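Local coordinates for DNA-binding protein reb1 (Schizosaccharomyces pombe, PDB 5EYB) that binds specific DNA sites in the ribosomal RNA gene region and upstream of many genes, and acts in terminating transcription by RNA polymerase I, at residues N127-G132 / H159-A164; E181-V186 / D209-V214; I305-I310 / Q322-F327; I334-N339 / T346-D351. All coordinates share one frame; numbering follows the deposited sequence.

Overall arrangement
Followed from the N terminus, the four contacts come strictly in series: each closes its own loop before the next opens, and none nest or cross. Interaction 1 joins the end of helix 122-129 to helix 154-164, both in the second Myb-associated range. Interaction 2 joins helices 176-189 and 204-215 of the first Myb-type repeat, with about 22 Å between the centres of the two contacts. Both lie against the DNA. Further along, interaction 3 sets the start of helix 307-314 on helix 320-333, and interaction 4 folds residues 334-339 back on helix 342-356. Interactions 3 and 4 touch where Phe327 packs on Tyr337, whereas interaction 4 stands about 23 Å, at its nearest atom, from the nucleic acid.

Interaction 1: residues N127-G132 / H159-A164; sequences NQIWAG and HHVRRA. With nucleotides of chain C; nucleotides of chain B.
The guanidinium of Arg162 lies over one face of the Trp130 indole in a cation-pi contact, with CZ 4.0 Å from the centroid of the six-membered ring. The two planes are 30° apart, and NH2 makes the nearest approach, 3.4 Å from CZ3 near the rim. A bend at chi3 (60°) folds the arginine back over the ring. The same pair is joined a second time: Trp130 NE1 donates to the backbone Arg162 O at 2.9 Å (144° at the hydrogen), with the oxygen in the indole plane, which helps hold the ring's rotation. Nearer the backbone, the aliphatic part of Arg162 rests on Ile129, whose CG2 is 3.6 Å from Arg162 CG. A water linking Ile129 O to a phosphate oxygen of DG8 of chain B lies at the guanidinium edge. Helix 154-164 also faces DNA: His159 NE2 donates to O4 of DT18 of chain C at 2.8 Å, and His160 ND1 to OP1 of DC16 of chain C at 2.6 Å. With His159 reading a thymine base and His160 meeting the DNA phosphate, the helix is placed like the recognition helix of a helix-turn-helix unit, consistent with its Myb-associated family.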
# COMPACT_ATOMS: atom_id res chain seq x y z
N ASN A 127 25.14 -0.83 15.69
CA ASN A 127 25.58 0.49 16.12
C ASN A 127 26.73 1.02 15.26
O ASN A 127 26.78 2.21 14.96
CB ASN A 127 26.00 0.47 17.59
CG ASN A 127 24.81 0.37 18.52
OD1 ASN A 127 24.27 1.38 18.99
ND2 ASN A 127 24.38 -0.86 18.81
N GLN A 128 27.64 0.14 14.88
CA GLN A 128 28.77 0.53 14.05
C GLN A 128 28.32 0.87 12.63
O GLN A 128 28.89 1.75 11.99
CB GLN A 128 29.82 -0.58 14.02
CG GLN A 128 30.57 -0.73 15.33
CD GLN A 128 31.32 0.53 15.72
OE1 GLN A 128 32.14 1.04 14.96
NE2 GLN A 128 31.03 1.04 16.91
N ILE A 129 27.30 0.17 12.15
CA ILE A 129 26.71 0.49 10.85
C ILE A 129 26.15 1.91 10.88
O ILE A 129 26.34 2.69 9.95
CB ILE A 129 25.59 -0.50 10.47
CG1 ILE A 129 26.15 -1.90 10.20
CG2 ILE A 129 24.84 -0.01 9.24
CD1 ILE A 129 26.94 -2.01 8.93
N TRP A 130 25.47 2.23 11.98
CA TRP A 130 24.79 3.51 12.13
C TRP A 130 25.58 4.55 12.91
O TRP A 130 25.03 5.56 13.34
CB TRP A 130 23.43 3.29 12.80
CG TRP A 130 22.41 2.68 11.90
CD1 TRP A 130 22.21 1.35 11.67
CD2 TRP A 130 21.44 3.38 11.11
NE1 TRP A 130 21.17 1.18 10.78
CE2 TRP A 130 20.69 2.41 10.42
CE3 TRP A 130 21.15 4.73 10.91
CZ2 TRP A 130 19.66 2.75 9.55
CZ3 TRP A 130 20.12 5.06 10.05
CH2 TRP A 130 19.39 4.07 9.38
N ALA A 131 26.88 4.32 13.09
CA ALA A 131 27.71 5.23 13.87
C ALA A 131 28.16 6.45 13.07
O ALA A 131 29.35 6.76 13.02
CB ALA A 131 28.93 4.49 14.41
N GLY A 132 27.22 7.14 12.44
CA GLY A 132 27.53 8.31 11.64
C GLY A 132 28.44 8.00 10.47
O GLY A 132 27.99 7.81 9.35
N HIS A 159 21.53 0.16 1.50
CA HIS A 159 20.31 0.62 2.17
C HIS A 159 19.62 -0.52 2.91
O HIS A 159 19.14 -0.35 4.02
CB HIS A 159 19.33 1.24 1.17
CG HIS A 159 19.71 2.61 0.71
ND1 HIS A 159 20.20 3.57 1.57
CD2 HIS A 159 19.67 3.18 -0.51
CE1 HIS A 159 20.45 4.68 0.89
NE2 HIS A 159 20.13 4.47 -0.38
N HIS A 160 19.57 -1.68 2.26
CA HIS A 160 18.93 -2.86 2.82
C HIS A 160 19.54 -3.26 4.16
O HIS A 160 18.82 -3.46 5.13
CB HIS A 160 19.03 -4.02 1.84
CG HIS A 160 18.46 -5.30 2.36
ND1 HIS A 160 17.13 -5.65 2.18
CD2 HIS A 160 19.01 -6.30 3.08
CE1 HIS A 160 16.90 -6.81 2.75
NE2 HIS A 160 18.03 -7.23 3.31
N VAL A 161 20.86 -3.37 4.19
CA VAL A 161 21.58 -3.78 5.39
C VAL A 161 21.30 -2.84 6.56
O VAL A 161 21.04 -3.29 7.68
CB VAL A 161 23.10 -3.86 5.13
CG1 VAL A 161 23.86 -4.04 6.44
CG2 VAL A 161 23.42 -4.98 4.16
N ARG A 162 21.35 -1.54 6.29
CA ARG A 162 21.11 -0.54 7.32
C ARG A 162 19.71 -0.66 7.90
O ARG A 162 19.53 -0.60 9.12
CB ARG A 162 21.33 0.87 6.75
CG ARG A 162 22.79 1.22 6.56
CD ARG A 162 22.97 2.40 5.64
NE ARG A 162 22.33 3.62 6.13
CZ ARG A 162 22.83 4.42 7.07
NH1 ARG A 162 23.99 4.12 7.64
NH2 ARG A 162 22.18 5.51 7.43
N ARG A 163 18.72 -0.84 7.03
CA ARG A 163 17.34 -0.96 7.47
C ARG A 163 17.14 -2.26 8.24
O ARG A 163 16.42 -2.29 9.24
CB ARG A 163 16.38 -0.90 6.27
CG ARG A 163 14.92 -0.74 6.65
CD ARG A 163 14.08 -0.25 5.48
NE ARG A 163 14.31 1.16 5.16
CZ ARG A 163 15.09 1.58 4.16
NH1 ARG A 163 15.71 0.70 3.39
NH2 ARG A 163 15.24 2.88 3.94
N ALA A 164 17.79 -3.33 7.79
CA ALA A 164 17.63 -4.65 8.39
C ALA A 164 18.44 -4.79 9.67
O ALA A 164 18.09 -5.58 10.55
CB ALA A 164 18.03 -5.73 7.40
P DC C 16 14.28 -3.34 1.64
OP1 DC C 16 14.90 -4.63 1.28
OP2 DC C 16 14.95 -2.45 2.62
O5' DC C 16 14.06 -2.50 0.32
C5' DC C 16 13.26 -3.01 -0.72
C4' DC C 16 13.15 -2.00 -1.84
O4' DC C 16 12.37 -0.86 -1.37
C3' DC C 16 14.49 -1.43 -2.31
O3' DC C 16 14.56 -1.43 -3.72
C2' DC C 16 14.50 -0.02 -1.76
C1' DC C 16 13.03 0.33 -1.75
N1 DC C 16 12.70 1.39 -0.78
C2 DC C 16 12.21 2.61 -1.24
O2 DC C 16 12.04 2.77 -2.45
N3 DC C 16 11.94 3.58 -0.34
C4 DC C 16 12.14 3.36 0.96
N4 DC C 16 11.85 4.35 1.82
C5 DC C 16 12.65 2.12 1.44
C6 DC C 16 12.92 1.18 0.54
P DG B 8 28.47 5.41 6.32
OP1 DG B 8 29.16 5.58 7.62
OP2 DG B 8 27.57 4.25 6.11
O5' DG B 8 27.64 6.73 6.01
C5' DG B 8 28.30 7.99 6.04
C4' DG B 8 27.31 9.13 6.14
O4' DG B 8 26.97 9.61 4.81
C3' DG B 8 25.98 8.81 6.83
O3' DG B 8 25.59 9.94 7.61
C2' DG B 8 25.03 8.57 5.65
C1' DG B 8 25.57 9.53 4.60
N9 DG B 8 25.37 9.07 3.22
C8 DG B 8 25.65 7.82 2.71
N7 DG B 8 25.39 7.71 1.44
C5 DG B 8 24.92 8.96 1.08
C6 DG B 8 24.48 9.44 -0.18
O6 DG B 8 24.42 8.84 -1.26
N1 DG B 8 24.09 10.77 -0.12
C2 DG B 8 24.11 11.55 1.02
N2 DG B 8 23.69 12.81 0.88
N3 DG B 8 24.52 11.11 2.21
C4 DG B 8 24.91 9.81 2.16
P DT C 18 16.61 4.03 -8.97
OP1 DT C 18 16.17 3.92 -10.37
OP2 DT C 18 17.90 3.44 -8.55
O5' DT C 18 16.59 5.58 -8.59
C5' DT C 18 15.39 6.31 -8.70
C4' DT C 18 15.58 7.73 -8.23
O4' DT C 18 15.77 7.75 -6.79
C3' DT C 18 16.77 8.46 -8.84
O3' DT C 18 16.35 9.73 -9.31
C2' DT C 18 17.77 8.58 -7.67
C1' DT C 18 16.84 8.60 -6.47
N1 DT C 18 17.46 8.07 -5.22
C2 DT C 18 17.40 8.82 -4.06
O2 DT C 18 16.90 9.93 -4.01
N3 DT C 18 17.98 8.24 -2.97
C4 DT C 18 18.58 7.00 -2.91
O4 DT C 18 19.06 6.56 -1.87
C5 DT C 18 18.59 6.25 -4.14
C7 DT C 18 19.22 4.89 -4.18
C6 DT C 18 18.03 6.81 -5.22
O HOH W 1 26.64 2.08 7.14

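Interaction 2: residues E181-V186 / D209-V214; sequences ELRKNV and DRWRDV. With nucleotides of chain B; nucleotides of chain C.
Trp211 centres this contact, with Val186 over its ring and Leu182 beside its CB. Val186 CG1 sits above one face of the indole, 3.7 Å from the centroid of the six-membered ring, in a CH-pi contact, while Val186 CG2 reaches CE3 on the same face. The torsion of Trp211 (CG anti to the backbone N, chi1 173°) carries the indole across to helix 176-189, where Arg183 meets its rim: Arg183 CG lies in the ring plane, 3.9 Å from Trp211 CZ3. Leu182 packs nearer the backbone of helix 204-215, its CD2 4.1 Å from Trp211 CB and 3.7 Å from Arg210 CB. The two helix segments run nearly perpendicular (95°), 10.5 Å apart at closest approach. Arg183 and Arg210 turn their charged ends to Glu180 and Asp179. Arg212 NH2 donates to O6 of DG13 of chain B at 2.8 Å and its NH1 to N7, while Asp209 OD2 accepts from N4 of DC15 of chain C. Pairing by charge with Asp209 and a weak bond to Asp213 probably help hold Arg212. Apolar and aromatic groups thus seat helix 204-215 on the Myb-repeat core, while Arg212 and Asp209, on its DNA side, read a guanine and a cytosine.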
# COMPACT_ATOMS: atom_id res chain seq x y z
N GLU A 181 5.64 13.91 20.57
CA GLU A 181 7.06 14.13 20.79
C GLU A 181 7.78 14.30 19.46
O GLU A 181 8.71 15.09 19.34
CB GLU A 181 7.67 12.96 21.57
CG GLU A 181 9.11 13.18 21.97
CD GLU A 181 9.26 14.21 23.08
OE1 GLU A 181 8.24 14.53 23.74
OE2 GLU A 181 10.39 14.69 23.31
N LEU A 182 7.34 13.54 18.46
CA LEU A 182 7.88 13.65 17.12
C LEU A 182 7.60 15.02 16.54
O LEU A 182 8.49 15.67 15.99
CB LEU A 182 7.31 12.56 16.22
CG LEU A 182 7.71 12.70 14.74
CD1 LEU A 182 9.20 12.44 14.57
CD2 LEU A 182 6.89 11.76 13.87
N ARG A 183 6.35 15.46 16.66
CA ARG A 183 5.92 16.76 16.16
C ARG A 183 6.79 17.89 16.71
O ARG A 183 7.29 18.72 15.95
CB ARG A 183 4.46 17.02 16.52
CG ARG A 183 3.89 18.30 15.92
CD ARG A 183 2.52 18.63 16.50
NE ARG A 183 2.59 18.91 17.93
CZ ARG A 183 3.00 20.07 18.45
NH1 ARG A 183 3.38 21.06 17.65
NH2 ARG A 183 3.03 20.23 19.76
N LYS A 184 6.96 17.90 18.02
CA LYS A 184 7.74 18.94 18.69
C LYS A 184 9.20 18.92 18.27
O LYS A 184 9.85 19.97 18.20
CB LYS A 184 7.62 18.80 20.21
CG LYS A 184 6.24 19.16 20.74
CD LYS A 184 6.17 19.05 22.26
CE LYS A 184 6.19 17.60 22.72
NZ LYS A 184 5.74 17.48 24.13
N ASN A 185 9.72 17.73 17.99
CA ASN A 185 11.09 17.61 17.51
C ASN A 185 11.24 18.20 16.11
O ASN A 185 12.26 18.82 15.80
CB ASN A 185 11.52 16.14 17.51
CG ASN A 185 12.16 15.73 18.81
OD1 ASN A 185 13.02 16.43 19.35
ND2 ASN A 185 11.75 14.58 19.34
N VAL A 186 10.22 18.01 15.28
CA VAL A 186 10.23 18.58 13.93
C VAL A 186 10.08 20.10 14.01
O VAL A 186 10.68 20.83 13.22
CB VAL A 186 9.12 17.96 13.05
CG1 VAL A 186 9.14 18.56 11.66
CG2 VAL A 186 9.29 16.45 12.97
N ASP A 209 8.37 8.76 7.93
CA ASP A 209 7.10 8.18 7.51
C ASP A 209 5.96 8.56 8.45
O ASP A 209 4.88 8.94 8.01
CB ASP A 209 7.22 6.66 7.39
CG ASP A 209 8.21 6.22 6.33
OD1 ASP A 209 8.48 7.00 5.39
OD2 ASP A 209 8.73 5.08 6.42
N ARG A 210 6.22 8.48 9.76
CA ARG A 210 5.22 8.87 10.75
C ARG A 210 4.82 10.33 10.57
O ARG A 210 3.64 10.67 10.69
CB ARG A 210 5.74 8.66 12.17
CG ARG A 210 4.94 7.64 12.95
CD ARG A 210 3.49 8.05 13.13
NE ARG A 210 2.65 6.87 13.32
CZ ARG A 210 1.40 6.90 13.79
NH1 ARG A 210 0.85 8.05 14.14
NH2 ARG A 210 0.72 5.77 13.93
N TRP A 211 5.79 11.18 10.29
CA TRP A 211 5.53 12.59 10.08
C TRP A 211 4.80 12.84 8.75
O TRP A 211 3.71 13.41 8.74
CB TRP A 211 6.83 13.40 10.12
CG TRP A 211 6.64 14.84 9.75
CD1 TRP A 211 6.86 15.41 8.53
CD2 TRP A 211 6.18 15.90 10.60
NE1 TRP A 211 6.56 16.76 8.57
CE2 TRP A 211 6.14 17.08 9.83
CE3 TRP A 211 5.79 15.95 11.95
CZ2 TRP A 211 5.74 18.30 10.36
CZ3 TRP A 211 5.39 17.17 12.47
CH2 TRP A 211 5.37 18.32 11.68
N ARG A 212 5.40 12.40 7.65
CA ARG A 212 4.85 12.67 6.32
C ARG A 212 3.44 12.11 6.12
O ARG A 212 2.59 12.76 5.52
CB ARG A 212 5.77 12.10 5.24
CG ARG A 212 5.23 12.30 3.82
CD ARG A 212 6.06 11.56 2.79
NE ARG A 212 6.08 10.12 3.04
CZ ARG A 212 6.79 9.25 2.33
NH1 ARG A 212 7.55 9.68 1.33
NH2 ARG A 212 6.76 7.96 2.63
N ASP A 213 3.20 10.91 6.63
CA ASP A 213 1.95 10.22 6.33
C ASP A 213 0.90 10.28 7.44
O ASP A 213 -0.23 9.86 7.24
CB ASP A 213 2.24 8.75 5.99
CG ASP A 213 2.97 8.59 4.67
OD1 ASP A 213 2.63 9.33 3.72
OD2 ASP A 213 3.88 7.74 4.58
N VAL A 214 1.26 10.80 8.61
CA VAL A 214 0.31 10.86 9.71
C VAL A 214 0.33 12.18 10.49
O VAL A 214 -0.66 12.92 10.50
CB VAL A 214 0.53 9.72 10.73
CG1 VAL A 214 -0.43 9.87 11.89
CG2 VAL A 214 0.37 8.36 10.08
P DG B 13 7.92 11.30 -6.84
OP1 DG B 13 7.99 11.47 -8.30
OP2 DG B 13 6.86 11.98 -6.06
O5' DG B 13 7.84 9.74 -6.49
C5' DG B 13 8.92 8.88 -6.86
C4' DG B 13 8.67 7.46 -6.39
O4' DG B 13 8.99 7.35 -4.99
C3' DG B 13 7.22 6.98 -6.53
O3' DG B 13 7.14 6.03 -7.57
C2' DG B 13 6.89 6.35 -5.16
C1' DG B 13 8.25 6.29 -4.46
N9 DG B 13 8.17 6.46 -3.02
C8 DG B 13 7.92 7.63 -2.34
N7 DG B 13 7.90 7.49 -1.04
C5 DG B 13 8.16 6.13 -0.85
C6 DG B 13 8.27 5.39 0.35
O6 DG B 13 8.15 5.79 1.51
N1 DG B 13 8.53 4.05 0.10
C2 DG B 13 8.68 3.49 -1.15
N2 DG B 13 8.94 2.18 -1.18
N3 DG B 13 8.59 4.18 -2.28
C4 DG B 13 8.33 5.49 -2.05
P DC C 15 10.58 -3.62 7.10
OP1 DC C 15 11.21 -4.89 7.52
OP2 DC C 15 10.79 -2.38 7.89
O5' DC C 15 11.01 -3.28 5.60
C5' DC C 15 10.59 -4.12 4.54
C4' DC C 15 10.67 -3.38 3.22
O4' DC C 15 9.77 -2.28 3.24
C3' DC C 15 12.03 -2.77 2.91
O3' DC C 15 12.79 -3.70 2.14
C2' DC C 15 11.69 -1.51 2.11
C1' DC C 15 10.17 -1.36 2.27
N1 DC C 15 9.76 0.00 2.71
C2 DC C 15 9.33 0.93 1.76
O2 DC C 15 9.31 0.61 0.57
N3 DC C 15 8.95 2.17 2.18
C4 DC C 15 8.99 2.47 3.47
N4 DC C 15 8.60 3.70 3.84
C5 DC C 15 9.42 1.53 4.45
C6 DC C 15 9.79 0.32 4.03

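Interaction 3: residues I305-I310 / Q322-F327; sequences IHWENI and QMLFQF
The indole of Trp307 is sandwiched between two aliphatic groups. Leu324 CD1 stands over one face, 3.4 Å from the centroid of the six-membered ring and 15° off its normal, a CH-pi contact made from helix 320-333. Ile305 CG2, two residues back from the tryptophan, covers the opposite face nearer the rim. At the indole edge, close to its plane, comes Phe327, with CD2 4.3 Å from Trp307 CZ2. Ile305 and Phe327 approach from opposite directions, and Ile305 CD1 ends 3.6 Å from Phe327 CE2. Further along the six-membered ring, Met323 runs antiparallel to Trp307, its CB 3.9 Å from Trp307 CZ3. The methionine then turns at chi3 (71°), bringing CE within 3.9 Å of Ile310 CG2. Helix 284-299 adds a third wall, Ile294 touching both Trp307 and Phe327, and Trp289 touching Met323, in a three-helix cluster built on helices 284-299, 307-314 and 320-333. Every group that crosses between the segments is aromatic, aliphatic or thioether, and the sandwiched indole has no polar partner on the opposing segment; attachment of helix 307-314 to helix 320-333 here therefore rests on dispersion and the hydrophobic effect, with the tryptophan's orientation probably set by the fit of its neighbours.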
# COMPACT_ATOMS: atom_id res chain seq x y z
N ILE A 305 -26.83 14.14 -2.99
CA ILE A 305 -26.81 13.03 -3.93
C ILE A 305 -26.50 11.70 -3.26
O ILE A 305 -25.37 11.45 -2.84
CB ILE A 305 -25.78 13.26 -5.05
CG1 ILE A 305 -25.97 14.64 -5.67
CG2 ILE A 305 -25.90 12.17 -6.10
CD1 ILE A 305 -24.92 14.99 -6.70
N HIS A 306 -27.52 10.85 -3.15
CA HIS A 306 -27.33 9.49 -2.64
C HIS A 306 -26.91 8.57 -3.77
O HIS A 306 -27.72 8.20 -4.62
CB HIS A 306 -28.60 8.99 -1.97
CG HIS A 306 -28.87 9.61 -0.63
ND1 HIS A 306 -30.07 9.47 0.03
CD2 HIS A 306 -28.09 10.38 0.16
CE1 HIS A 306 -30.02 10.13 1.18
NE2 HIS A 306 -28.83 10.69 1.28
N TRP A 307 -25.63 8.19 -3.78
CA TRP A 307 -25.05 7.43 -4.88
C TRP A 307 -25.31 5.93 -4.79
O TRP A 307 -25.06 5.19 -5.75
CB TRP A 307 -23.55 7.68 -4.96
CG TRP A 307 -23.20 9.05 -5.42
CD1 TRP A 307 -22.88 10.12 -4.64
CD2 TRP A 307 -23.15 9.51 -6.78
NE1 TRP A 307 -22.63 11.22 -5.43
CE2 TRP A 307 -22.79 10.87 -6.74
CE3 TRP A 307 -23.37 8.90 -8.02
CZ2 TRP A 307 -22.65 11.63 -7.90
CZ3 TRP A 307 -23.23 9.66 -9.16
CH2 TRP A 307 -22.87 11.01 -9.09
N GLU A 308 -25.79 5.47 -3.64
CA GLU A 308 -26.05 4.05 -3.42
C GLU A 308 -27.00 3.48 -4.47
O GLU A 308 -26.78 2.39 -4.99
CB GLU A 308 -26.61 3.81 -2.02
N ASN A 309 -28.05 4.24 -4.79
CA ASN A 309 -29.04 3.80 -5.77
C ASN A 309 -28.56 3.97 -7.20
O ASN A 309 -28.95 3.20 -8.09
CB ASN A 309 -30.35 4.56 -5.57
CG ASN A 309 -30.93 4.38 -4.18
OD1 ASN A 309 -30.60 5.13 -3.26
ND2 ASN A 309 -31.78 3.38 -4.02
N ILE A 310 -27.72 4.97 -7.43
CA ILE A 310 -27.22 5.26 -8.77
C ILE A 310 -26.25 4.16 -9.22
O ILE A 310 -26.33 3.69 -10.35
CB ILE A 310 -26.50 6.62 -8.83
CG1 ILE A 310 -27.28 7.68 -8.05
CG2 ILE A 310 -26.28 7.04 -10.27
CD1 ILE A 310 -28.64 7.98 -8.62
N GLN A 322 -16.11 6.60 -10.78
CA GLN A 322 -16.16 6.90 -12.21
C GLN A 322 -17.35 7.80 -12.57
O GLN A 322 -17.23 8.69 -13.40
CB GLN A 322 -16.23 5.62 -13.03
CG GLN A 322 -14.87 4.98 -13.27
CD GLN A 322 -14.98 3.64 -13.97
OE1 GLN A 322 -15.99 2.95 -13.87
NE2 GLN A 322 -13.94 3.27 -14.71
N MET A 323 -18.49 7.56 -11.93
CA MET A 323 -19.66 8.38 -12.15
C MET A 323 -19.45 9.76 -11.55
O MET A 323 -19.84 10.77 -12.14
CB MET A 323 -20.91 7.73 -11.56
CG MET A 323 -21.01 6.24 -11.84
SD MET A 323 -22.65 5.57 -11.55
CE MET A 323 -23.52 6.29 -12.93
N LEU A 324 -18.82 9.80 -10.38
CA LEU A 324 -18.48 11.07 -9.73
C LEU A 324 -17.53 11.87 -10.61
O LEU A 324 -17.68 13.08 -10.76
CB LEU A 324 -17.84 10.84 -8.36
CG LEU A 324 -18.77 10.81 -7.14
CD1 LEU A 324 -19.73 9.65 -7.23
CD2 LEU A 324 -17.96 10.72 -5.87
N PHE A 325 -16.55 11.18 -11.19
CA PHE A 325 -15.61 11.81 -12.10
C PHE A 325 -16.34 12.44 -13.28
O PHE A 325 -16.04 13.56 -13.68
CB PHE A 325 -14.58 10.79 -12.59
CG PHE A 325 -13.56 11.37 -13.52
CD1 PHE A 325 -12.55 12.20 -13.04
CD2 PHE A 325 -13.59 11.08 -14.87
CE1 PHE A 325 -11.60 12.73 -13.90
CE2 PHE A 325 -12.65 11.61 -15.73
CZ PHE A 325 -11.65 12.43 -15.24
N GLN A 326 -17.31 11.70 -13.82
CA GLN A 326 -18.07 12.18 -14.97
C GLN A 326 -18.95 13.37 -14.61
O GLN A 326 -19.10 14.31 -15.39
CB GLN A 326 -18.92 11.05 -15.55
CG GLN A 326 -19.75 11.47 -16.76
CD GLN A 326 -18.91 11.84 -17.96
OE1 GLN A 326 -17.71 11.54 -18.01
NE2 GLN A 326 -19.52 12.50 -18.93
N PHE A 327 -19.52 13.33 -13.41
CA PHE A 327 -20.36 14.42 -12.93
C PHE A 327 -19.55 15.70 -12.75
O PHE A 327 -20.04 16.79 -13.05
CB PHE A 327 -21.04 14.03 -11.62
CG PHE A 327 -21.98 15.07 -11.08
CD1 PHE A 327 -22.91 15.67 -11.91
CD2 PHE A 327 -21.94 15.43 -9.75
CE1 PHE A 327 -23.78 16.63 -11.42
CE2 PHE A 327 -22.81 16.38 -9.25
CZ PHE A 327 -23.73 16.98 -10.09

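Interaction 4: residues I334-N339 / T346-D351; sequences IPSYDN and TKSAID
Ile334 CG2 packs 3.8 Å from Ala349 CB, and the dense part of the contact gathers round this methyl group. Ala349 CB also meets the Tyr337 ring obliquely, 4.0 Å from CE2. The backbones are near here, with Ser336 CA only 5.8 Å from Ala349 CA, a separation consistent with the small side chain at Ala349. The phenol extends past the alanine to Thr346, where Tyr337 OH donates to Thr346 OG1 at 2.9 Å. Thr346 OG1 is also hydrogen-bonded to Leu342 O, so the buried threonine hydroxyl is satisfied twice, linking Tyr337 to the first turn of helix 342-356. The first torsion of Thr346 (OG1 anti to the carbonyl carbon, chi1 -62°) places the oxygen between these partners. In the fold, this is where helix 320-333 ends and the chain reverses through a short helical turn near 336-339 into helix 342-356. Tyr337 also packs on Leu291 of helix 284-299 and on Phe327, tying the turn to the preceding helices. Toward solvent the contact thins to a single polar pair. Ser336 is itself buried, but Ser336 OG meets OG of the partly exposed Ser348 at 3.1 Å, a hydrogen bond in which either hydroxyl could be the donor.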
# COMPACT_ATOMS: atom_id res chain seq x y z
N ILE A 334 -20.83 21.90 -18.88
CA ILE A 334 -22.19 22.33 -19.17
C ILE A 334 -22.43 23.75 -18.67
O ILE A 334 -22.30 24.03 -17.47
CB ILE A 334 -23.24 21.39 -18.53
CG1 ILE A 334 -23.09 19.98 -19.09
CG2 ILE A 334 -24.64 21.92 -18.78
CD1 ILE A 334 -23.97 18.96 -18.39
N PRO A 335 -22.77 24.67 -19.59
CA PRO A 335 -22.95 26.09 -19.27
C PRO A 335 -24.06 26.34 -18.25
O PRO A 335 -24.06 27.39 -17.60
CB PRO A 335 -23.31 26.71 -20.62
CG PRO A 335 -22.79 25.76 -21.63
CD PRO A 335 -22.96 24.40 -21.02
N SER A 336 -24.98 25.40 -18.11
CA SER A 336 -26.11 25.55 -17.21
C SER A 336 -25.67 25.68 -15.76
O SER A 336 -26.32 26.36 -14.96
CB SER A 336 -27.07 24.37 -17.36
OG SER A 336 -27.49 24.23 -18.71
N TYR A 337 -24.56 25.04 -15.41
CA TYR A 337 -24.07 25.04 -14.03
C TYR A 337 -23.40 26.36 -13.64
O TYR A 337 -23.15 26.61 -12.46
CB TYR A 337 -23.11 23.88 -13.81
CG TYR A 337 -23.81 22.55 -13.70
CD1 TYR A 337 -24.35 22.12 -12.50
CD2 TYR A 337 -23.95 21.72 -14.81
CE1 TYR A 337 -25.00 20.90 -12.40
CE2 TYR A 337 -24.60 20.50 -14.72
CZ TYR A 337 -25.12 20.10 -13.51
OH TYR A 337 -25.77 18.89 -13.42
N ASP A 338 -23.12 27.20 -14.63
CA ASP A 338 -22.58 28.53 -14.35
C ASP A 338 -23.71 29.55 -14.29
O ASP A 338 -23.52 30.66 -13.79
CB ASP A 338 -21.55 28.93 -15.40
CG ASP A 338 -20.24 28.18 -15.24
OD1 ASP A 338 -20.24 27.09 -14.64
OD2 ASP A 338 -19.20 28.69 -15.73
N ASN A 339 -24.87 29.17 -14.80
CA ASN A 339 -26.03 30.05 -14.82
C ASN A 339 -26.94 29.86 -13.61
O ASN A 339 -27.48 30.82 -13.07
CB ASN A 339 -26.85 29.83 -16.10
CG ASN A 339 -26.07 30.16 -17.35
OD1 ASN A 339 -25.18 31.02 -17.34
ND2 ASN A 339 -26.39 29.49 -18.45
N THR A 346 -29.02 21.39 -13.07
CA THR A 346 -29.11 19.99 -13.46
C THR A 346 -30.35 19.76 -14.32
O THR A 346 -30.27 19.10 -15.35
CB THR A 346 -29.15 19.08 -12.23
OG1 THR A 346 -27.93 19.23 -11.49
CG2 THR A 346 -29.30 17.62 -12.64
N LYS A 347 -31.48 20.31 -13.90
CA LYS A 347 -32.71 20.22 -14.68
C LYS A 347 -32.54 20.90 -16.04
O LYS A 347 -33.05 20.42 -17.04
CB LYS A 347 -33.89 20.84 -13.92
N SER A 348 -31.81 22.01 -16.05
CA SER A 348 -31.53 22.72 -17.29
C SER A 348 -30.58 21.92 -18.18
O SER A 348 -30.73 21.90 -19.40
CB SER A 348 -30.94 24.10 -17.01
OG SER A 348 -30.55 24.74 -18.21
N ALA A 349 -29.61 21.27 -17.55
CA ALA A 349 -28.62 20.47 -18.26
C ALA A 349 -29.28 19.30 -18.98
O ALA A 349 -28.93 18.97 -20.11
CB ALA A 349 -27.55 19.97 -17.31
N ILE A 350 -30.24 18.67 -18.30
CA ILE A 350 -30.98 17.55 -18.87
C ILE A 350 -31.81 17.99 -20.07
O ILE A 350 -31.79 17.36 -21.12
CB ILE A 350 -31.90 16.89 -17.83
CG1 ILE A 350 -31.09 16.36 -16.65
CG2 ILE A 350 -32.70 15.77 -18.46
CD1 ILE A 350 -31.93 15.90 -15.48
N ASP A 351 -32.54 19.09 -19.89
CA ASP A 351 -33.40 19.63 -20.94
C ASP A 351 -32.60 20.02 -22.18
O ASP A 351 -33.04 19.78 -23.31
CB ASP A 351 -34.19 20.83 -20.42
CG ASP A 351 -35.24 20.43 -19.39
OD1 ASP A 351 -35.11 19.35 -18.78
OD2 ASP A 351 -36.21 21.20 -19.20